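Long-range contacts in AA9 family lytic polysaccharide monooxygenase B (Heterobasidion irregulare TC 32-1, PDB 5NNS), which cleaves cellulose and related polysaccharides oxidatively at C1 of the scissile glycosidic bond, using a single copper ion and O2 or H2O2 as cosubstrate: residues M86-N91 against P218-W223; L104-I109 against I150-L155. One frame throughout, in Å; residues are numbered along the deposited sequence.

Contact 1: residues M86-N91 against P218-W223; sequences MVYMAN and PGPAVW. With AKR (acrylic acid), chain N.
Tyr88 meets the 218-223 loop with its phenol oxygen and the ring edge at CE2, and the chain of contacts can be followed outward from its CB. CG is set beside the backbone N and anti to the carbonyl carbon (chi1 -75°), and from there the ring runs out over the sheet with Arg152 on one face and Lys108 on the other. Contact with the loop begins at CE2, 4.0 Å from CD of Pro220. That methylene lies at the ring edge, near its plane, and is closer still to the phenol oxygen, Tyr88 OH to Pro220 CD being 3.6 Å. The same OH stands 3.8 Å from CA of Gly219, on the side where a side chain would project; any CB there would collide with it, and at this backbone conformation (phi 90°) would also jam against the carbonyl O of Pro218. A weak hydrogen bond joins OH to Tyr195. The setting is the core beta-sandwich of an AA9 enzyme, with strand 85-91 inside the six-stranded sheet and the C-terminal loop running beside strand 106-116, which the tyrosine side chain spans. Next to the tyrosine, Met86 brings SD to 3.8 Å from the carbonyl O of Pro218; that oxygen, like Pro220 O, accepts a hydrogen bond from Lys108 NZ. Acrylic acid lies at the flank of the loop, its O atom 3.0 Å from Gly219 O.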
loop_
_atom_site.group_PDB
_atom_site.type_symbol
_atom_site.label_atom_id
_atom_site.label_comp_id
_atom_site.label_asym_id
_atom_site.label_seq_id
_atom_site.Cartn_x
_atom_site.Cartn_y
_atom_site.Cartn_z
ATOM N N MET A 86 -3.365 -3.592 -2.930
ATOM C CA MET A 86 -3.433 -3.929 -1.506
ATOM C C MET A 86 -3.292 -2.673 -0.673
ATOM O O MET A 86 -2.482 -1.794 -0.994
ATOM C CB MET A 86 -2.328 -4.923 -1.135
ATOM C CG MET A 86 -2.500 -6.288 -1.780
ATOM S SD MET A 86 -1.023 -7.297 -1.600
ATOM C CE MET A 86 0.025 -6.564 -2.862
ATOM N N VAL A 87 -4.084 -2.592 0.391
ATOM C CA VAL A 87 -4.000 -1.500 1.352
ATOM C C VAL A 87 -3.700 -2.100 2.724
ATOM O O VAL A 87 -4.430 -2.961 3.207
ATOM C CB VAL A 87 -5.283 -0.649 1.362
ATOM C CG1 VAL A 87 -5.092 0.607 2.206
ATOM C CG2 VAL A 87 -5.669 -0.276 -0.067
ATOM N N TYR A 88 -2.590 -1.665 3.315
ATOM C CA TYR A 88 -2.142 -2.121 4.626
ATOM C C TYR A 88 -2.189 -0.963 5.615
ATOM O O TYR A 88 -2.158 0.216 5.226
ATOM C CB TYR A 88 -0.689 -2.613 4.570
ATOM C CG TYR A 88 -0.436 -3.963 3.931
ATOM C CD1 TYR A 88 -0.385 -4.108 2.543
ATOM C CD2 TYR A 88 -0.190 -5.098 4.716
ATOM C CE1 TYR A 88 -0.122 -5.339 1.956
ATOM C CE2 TYR A 88 0.075 -6.335 4.134
ATOM C CZ TYR A 88 0.108 -6.448 2.756
ATOM O OH TYR A 88 0.369 -7.669 2.174
ATOM N N MET A 89 -2.237 -1.312 6.897
ATOM C CA MET A 89 -1.928 -0.373 7.966
ATOM C C MET A 89 -1.019 -1.019 9.009
ATOM O O MET A 89 -0.904 -2.244 9.085
ATOM C CB MET A 89 -3.201 0.117 8.643
ATOM C CG MET A 89 -4.122 0.945 7.768
ATOM S SD MET A 89 -5.625 1.287 8.701
ATOM C CE MET A 89 -5.057 2.604 9.775
ATOM N N ALA A 90 -0.381 -0.172 9.808
ATOM C CA ALA A 90 0.475 -0.611 10.903
ATOM C C ALA A 90 0.468 0.426 12.002
ATOM O O ALA A 90 0.603 1.611 11.724
ATOM C CB ALA A 90 1.899 -0.816 10.408
ATOM N N ASN A 91 0.331 -0.031 13.245
ATOM C CA ASN A 91 0.489 0.825 14.420
ATOM C C ASN A 91 1.959 1.219 14.528
ATOM O O ASN A 91 2.837 0.366 14.451
ATOM C CB ASN A 91 0.043 0.082 15.688
ATOM C CG ASN A 91 -0.287 1.020 16.838
ATOM O OD1 ASN A 91 0.500 1.904 17.192
ATOM N ND2 ASN A 91 -1.460 0.824 17.434
ATOM N N PRO A 218 -0.593 -12.332 -2.563
ATOM C CA PRO A 218 0.432 -12.460 -1.521
ATOM C C PRO A 218 0.073 -11.722 -0.239
ATOM O O PRO A 218 -0.731 -10.791 -0.263
ATOM C CB PRO A 218 1.665 -11.799 -2.158
ATOM C CG PRO A 218 1.421 -11.852 -3.623
ATOM C CD PRO A 218 -0.048 -11.710 -3.788
ATOM N N GLY A 219 0.698 -12.128 0.861
ATOM C CA GLY A 219 0.508 -11.470 2.145
ATOM C C GLY A 219 -0.628 -12.095 2.917
ATOM O O GLY A 219 -1.181 -13.113 2.487
ATOM N N PRO A 220 -0.997 -11.489 4.060
ATOM C CA PRO A 220 -1.992 -12.092 4.952
ATOM C C PRO A 220 -3.436 -11.906 4.485
ATOM O O PRO A 220 -3.701 -11.228 3.487
ATOM C CB PRO A 220 -1.752 -11.351 6.275
ATOM C CG PRO A 220 -1.305 -9.999 5.855
ATOM C CD PRO A 220 -0.459 -10.238 4.624
ATOM N N ALA A 221 -4.359 -12.520 5.222
ATOM C CA ALA A 221 -5.787 -12.287 5.022
ATOM C C ALA A 221 -6.129 -10.846 5.392
ATOM O O ALA A 221 -5.368 -10.170 6.102
ATOM C CB ALA A 221 -6.618 -13.260 5.848
ATOM N N VAL A 222 -7.273 -10.393 4.887
ATOM C CA VAL A 222 -7.753 -9.039 5.128
ATOM C C VAL A 222 -8.450 -8.967 6.486
ATOM O O VAL A 222 -9.282 -9.816 6.815
ATOM C CB VAL A 222 -8.702 -8.574 4.002
ATOM C CG1 VAL A 222 -9.282 -7.193 4.294
ATOM C CG2 VAL A 222 -7.961 -8.559 2.675
ATOM N N TRP A 223 -8.086 -7.951 7.267
ATOM C CA TRP A 223 -8.716 -7.660 8.548
ATOM C C TRP A 223 -9.669 -6.472 8.381
ATOM O O TRP A 223 -9.232 -5.324 8.301
ATOM C CB TRP A 223 -7.655 -7.379 9.612
ATOM C CG TRP A 223 -8.219 -7.265 10.992
ATOM C CD1 TRP A 223 -8.604 -8.290 11.813
ATOM C CD2 TRP A 223 -8.465 -6.056 11.719
ATOM N NE1 TRP A 223 -9.076 -7.792 13.006
ATOM C CE2 TRP A 223 -9.002 -6.424 12.976
ATOM C CE3 TRP A 223 -8.281 -4.697 11.433
ATOM C CZ2 TRP A 223 -9.350 -5.480 13.947
ATOM C CZ3 TRP A 223 -8.637 -3.758 12.391
ATOM C CH2 TRP A 223 -9.163 -4.154 13.636
HETATM C CA AKR N . -6.146 -14.209 0.957
HETATM C CB AKR N . -6.374 -15.397 1.498
HETATM C C AKR N . -4.797 -13.593 0.964
HETATM O O AKR N . -3.836 -14.196 1.489
HETATM O OXT AKR N . -4.628 -12.471 0.440
#

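Contact 2: residues L104-I109 against I150-L155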
loop_
_atom_site.group_PDB
_atom_site.type_symbol
_atom_site.label_atom_id
_atom_site.label_comp_id
_atom_site.label_asym_id
_atom_site.label_seq_id
_atom_site.Cartn_x
_atom_site.Cartn_y
_atom_site.Cartn_z
ATOM N N LEU A 104 7.636 -2.537 11.895
ATOM C CA LEU A 104 6.241 -2.498 12.328
ATOM C C LEU A 104 5.499 -3.785 11.996
ATOM O O LEU A 104 5.952 -4.598 11.179
ATOM C CB LEU A 104 5.513 -1.300 11.712
ATOM C CG LEU A 104 6.191 0.063 11.923
ATOM C CD1 LEU A 104 5.347 1.166 11.301
ATOM C CD2 LEU A 104 6.456 0.344 13.400
ATOM N N GLU A 105 4.355 -3.953 12.659
ATOM C CA GLU A 105 3.447 -5.066 12.405
ATOM C C GLU A 105 2.334 -4.600 11.477
ATOM O O GLU A 105 1.487 -3.792 11.868
ATOM C CB GLU A 105 2.863 -5.587 13.713
ATOM C CG GLU A 105 3.838 -6.421 14.517
ATOM C CD GLU A 105 3.257 -6.837 15.850
ATOM O OE1 GLU A 105 3.224 -5.994 16.776
ATOM O OE2 GLU A 105 2.834 -8.008 15.972
ATOM N N TRP A 106 2.343 -5.122 10.255
ATOM C CA TRP A 106 1.431 -4.683 9.197
ATOM C C TRP A 106 0.241 -5.606 9.083
ATOM O O TRP A 106 0.408 -6.827 9.048
ATOM C CB TRP A 106 2.161 -4.647 7.855
ATOM C CG TRP A 106 3.288 -3.706 7.876
ATOM C CD1 TRP A 106 4.578 -3.982 8.223
ATOM C CD2 TRP A 106 3.239 -2.310 7.574
ATOM N NE1 TRP A 106 5.346 -2.844 8.132
ATOM C CE2 TRP A 106 4.545 -1.801 7.745
ATOM C CE3 TRP A 106 2.219 -1.440 7.167
ATOM C CZ2 TRP A 106 4.861 -0.459 7.521
ATOM C CZ3 TRP A 106 2.534 -0.099 6.939
ATOM C CH2 TRP A 106 3.845 0.376 7.121
ATOM N N PHE A 107 -0.951 -5.013 9.001
ATOM C CA PHE A 107 -2.183 -5.745 8.711
ATOM C C PHE A 107 -2.864 -5.156 7.475
ATOM O O PHE A 107 -2.776 -3.956 7.209
ATOM C CB PHE A 107 -3.135 -5.771 9.919
ATOM C CG PHE A 107 -3.566 -4.412 10.406
ATOM C CD1 PHE A 107 -2.764 -3.684 11.288
ATOM C CD2 PHE A 107 -4.781 -3.865 10.006
ATOM C CE1 PHE A 107 -3.160 -2.431 11.738
ATOM C CE2 PHE A 107 -5.182 -2.610 10.458
ATOM C CZ PHE A 107 -4.369 -1.894 11.326
ATOM N N LYS A 108 -3.555 -6.022 6.747
ATOM C CA LYS A 108 -4.184 -5.697 5.472
ATOM C C LYS A 108 -5.669 -5.362 5.686
ATOM O O LYS A 108 -6.408 -6.160 6.261
ATOM C CB LYS A 108 -4.040 -6.902 4.556
ATOM C CG LYS A 108 -4.316 -6.637 3.093
ATOM C CD LYS A 108 -4.244 -7.922 2.283
ATOM C CE LYS A 108 -2.814 -8.408 2.061
ATOM N NZ LYS A 108 -2.772 -9.717 1.350
ATOM N N ILE A 109 -6.091 -4.174 5.247
ATOM C CA ILE A 109 -7.500 -3.749 5.390
ATOM C C ILE A 109 -8.323 -3.883 4.111
ATOM O O ILE A 109 -9.552 -3.903 4.171
ATOM C CB ILE A 109 -7.645 -2.311 5.952
ATOM C CG1 ILE A 109 -6.987 -1.264 5.042
ATOM C CG2 ILE A 109 -7.090 -2.248 7.369
ATOM C CD1 ILE A 109 -7.428 0.152 5.355
ATOM N N ILE A 150 0.643 4.017 10.236
ATOM C CA ILE A 150 0.959 4.200 8.822
ATOM C C ILE A 150 -0.193 3.619 7.997
ATOM O O ILE A 150 -0.740 2.578 8.356
ATOM C CB ILE A 150 2.256 3.476 8.411
ATOM C CG1 ILE A 150 3.456 3.979 9.223
ATOM C CG2 ILE A 150 2.514 3.645 6.915
ATOM C CD1 ILE A 150 3.761 5.460 9.075
ATOM N N LEU A 151 -0.552 4.304 6.912
ATOM C CA LEU A 151 -1.482 3.797 5.905
ATOM C C LEU A 151 -0.676 3.557 4.640
ATOM O O LEU A 151 -0.083 4.496 4.098
ATOM C CB LEU A 151 -2.583 4.820 5.612
ATOM C CG LEU A 151 -3.576 4.483 4.487
ATOM C CD1 LEU A 151 -4.424 3.288 4.887
ATOM C CD2 LEU A 151 -4.452 5.685 4.148
ATOM N N ARG A 152 -0.692 2.315 4.160
ATOM C CA ARG A 152 0.209 1.856 3.115
ATOM C C ARG A 152 -0.585 1.359 1.905
ATOM O O ARG A 152 -1.415 0.458 2.047
ATOM C CB ARG A 152 1.098 0.737 3.677
ATOM C CG ARG A 152 1.843 -0.094 2.636
ATOM C CD ARG A 152 2.838 -1.036 3.280
ATOM N NE ARG A 152 3.845 -1.497 2.326
ATOM C CZ ARG A 152 3.725 -2.552 1.517
ATOM N NH1 ARG A 152 2.626 -3.301 1.513
ATOM N NH2 ARG A 152 4.729 -2.861 0.704
ATOM N N HIS A 153 -0.320 1.938 0.729
ATOM C CA HIS A 153 -0.911 1.465 -0.536
ATOM C C HIS A 153 0.154 0.766 -1.359
ATOM O O HIS A 153 1.287 1.241 -1.432
ATOM C CB HIS A 153 -1.509 2.618 -1.339
ATOM C CG HIS A 153 -2.718 3.221 -0.703
ATOM N ND1 HIS A 153 -2.636 4.126 0.331
ATOM C CD2 HIS A 153 -4.039 3.032 -0.936
ATOM C CE1 HIS A 153 -3.856 4.473 0.706
ATOM N NE2 HIS A 153 -4.726 3.829 -0.051
ATOM N N GLU A 154 -0.225 -0.349 -1.985
ATOM C CA GLU A 154 0.701 -1.162 -2.748
ATOM C C GLU A 154 0.068 -1.699 -4.022
ATOM O O GLU A 154 -1.054 -2.230 -4.005
ATOM C CB GLU A 154 1.211 -2.325 -1.906
ATOM C CG GLU A 154 2.327 -3.115 -2.571
ATOM C CD GLU A 154 2.946 -4.149 -1.657
ATOM O OE1 GLU A 154 2.213 -4.780 -0.860
ATOM O OE2 GLU A 154 4.182 -4.320 -1.719
ATOM N N LEU A 155 0.809 -1.553 -5.118
ATOM C CA LEU A 155 0.455 -2.146 -6.395
ATOM C C LEU A 155 1.502 -3.182 -6.712
ATOM O O LEU A 155 2.700 -2.911 -6.596
ATOM C CB LEU A 155 0.424 -1.085 -7.489
ATOM C CG LEU A 155 -0.514 0.103 -7.261
ATOM C CD1 LEU A 155 -0.540 0.996 -8.493
ATOM C CD2 LEU A 155 -1.927 -0.335 -6.908
#
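Trp106 and Arg152 cross at about a right angle, the arginine's aliphatic part passing over one face of the indole. Arg152 CD makes a CH-pi contact, 4.1 Å from the centroid of the six-membered ring and 24° off its normal, while CB reaches CZ3 of Trp106 at 3.7 Å. Leu104, from the loop leading into the strand, puts CB over the opposite face; both aliphatic groups are offset toward the rim. Ile150 approaches differently: its CG2 lies near the ring plane, 3.5 Å from CH2 of Trp106. Trp106, Ile150 and Arg152 belong to one sheet of the AA9 beta-sandwich, on strands whose axes come no closer than 9.1 Å, at 64° to each other, with strand 85-91 between them; Ala90 of that strand also touches Trp106. An alanine in place of Trp106 would probably leave the Arg152 methylenes and Ile150 CG2 without their aromatic partner and open a gap beside Leu104. With CG through NE extended, Arg152 carries its guanidinium past the indole, the two planes 62° apart. There NH1 and NH2 make bent, weak hydrogen bonds to OE1 and OE2 of Glu154, the NH1-OE1 pair (2.8 Å) being a salt bridge, and the backbone oxygens of Ser48 and Ile47 accept from NE and NH2.

How the contacts relate
The centres of the two contacts lie 5 Å apart, centred on the six-stranded sheet of the sandwich, with 218-223 a loop beside it. Strand 85-91, used by contact 1, lies between the two strands used by contact 2, 106-116 and 147-157. Along the chain the order is 86-91, 104-109, 150-155, 218-223, so contact 2 is nested inside the loop closed by contact 1. They touch directly: Met89 N lies 2.7 Å from Phe107 O, and Trp223 N an equal distance from Lys108 O, both probable hydrogen bonds. The latter joins the C-terminal segment to strand 106-116, one of the two strands of contact 2. Both contacts lie in the core near the copper site, the side chains of Arg152 and Met86 being about 8 and 9 Å from that of the copper ligand Tyr167.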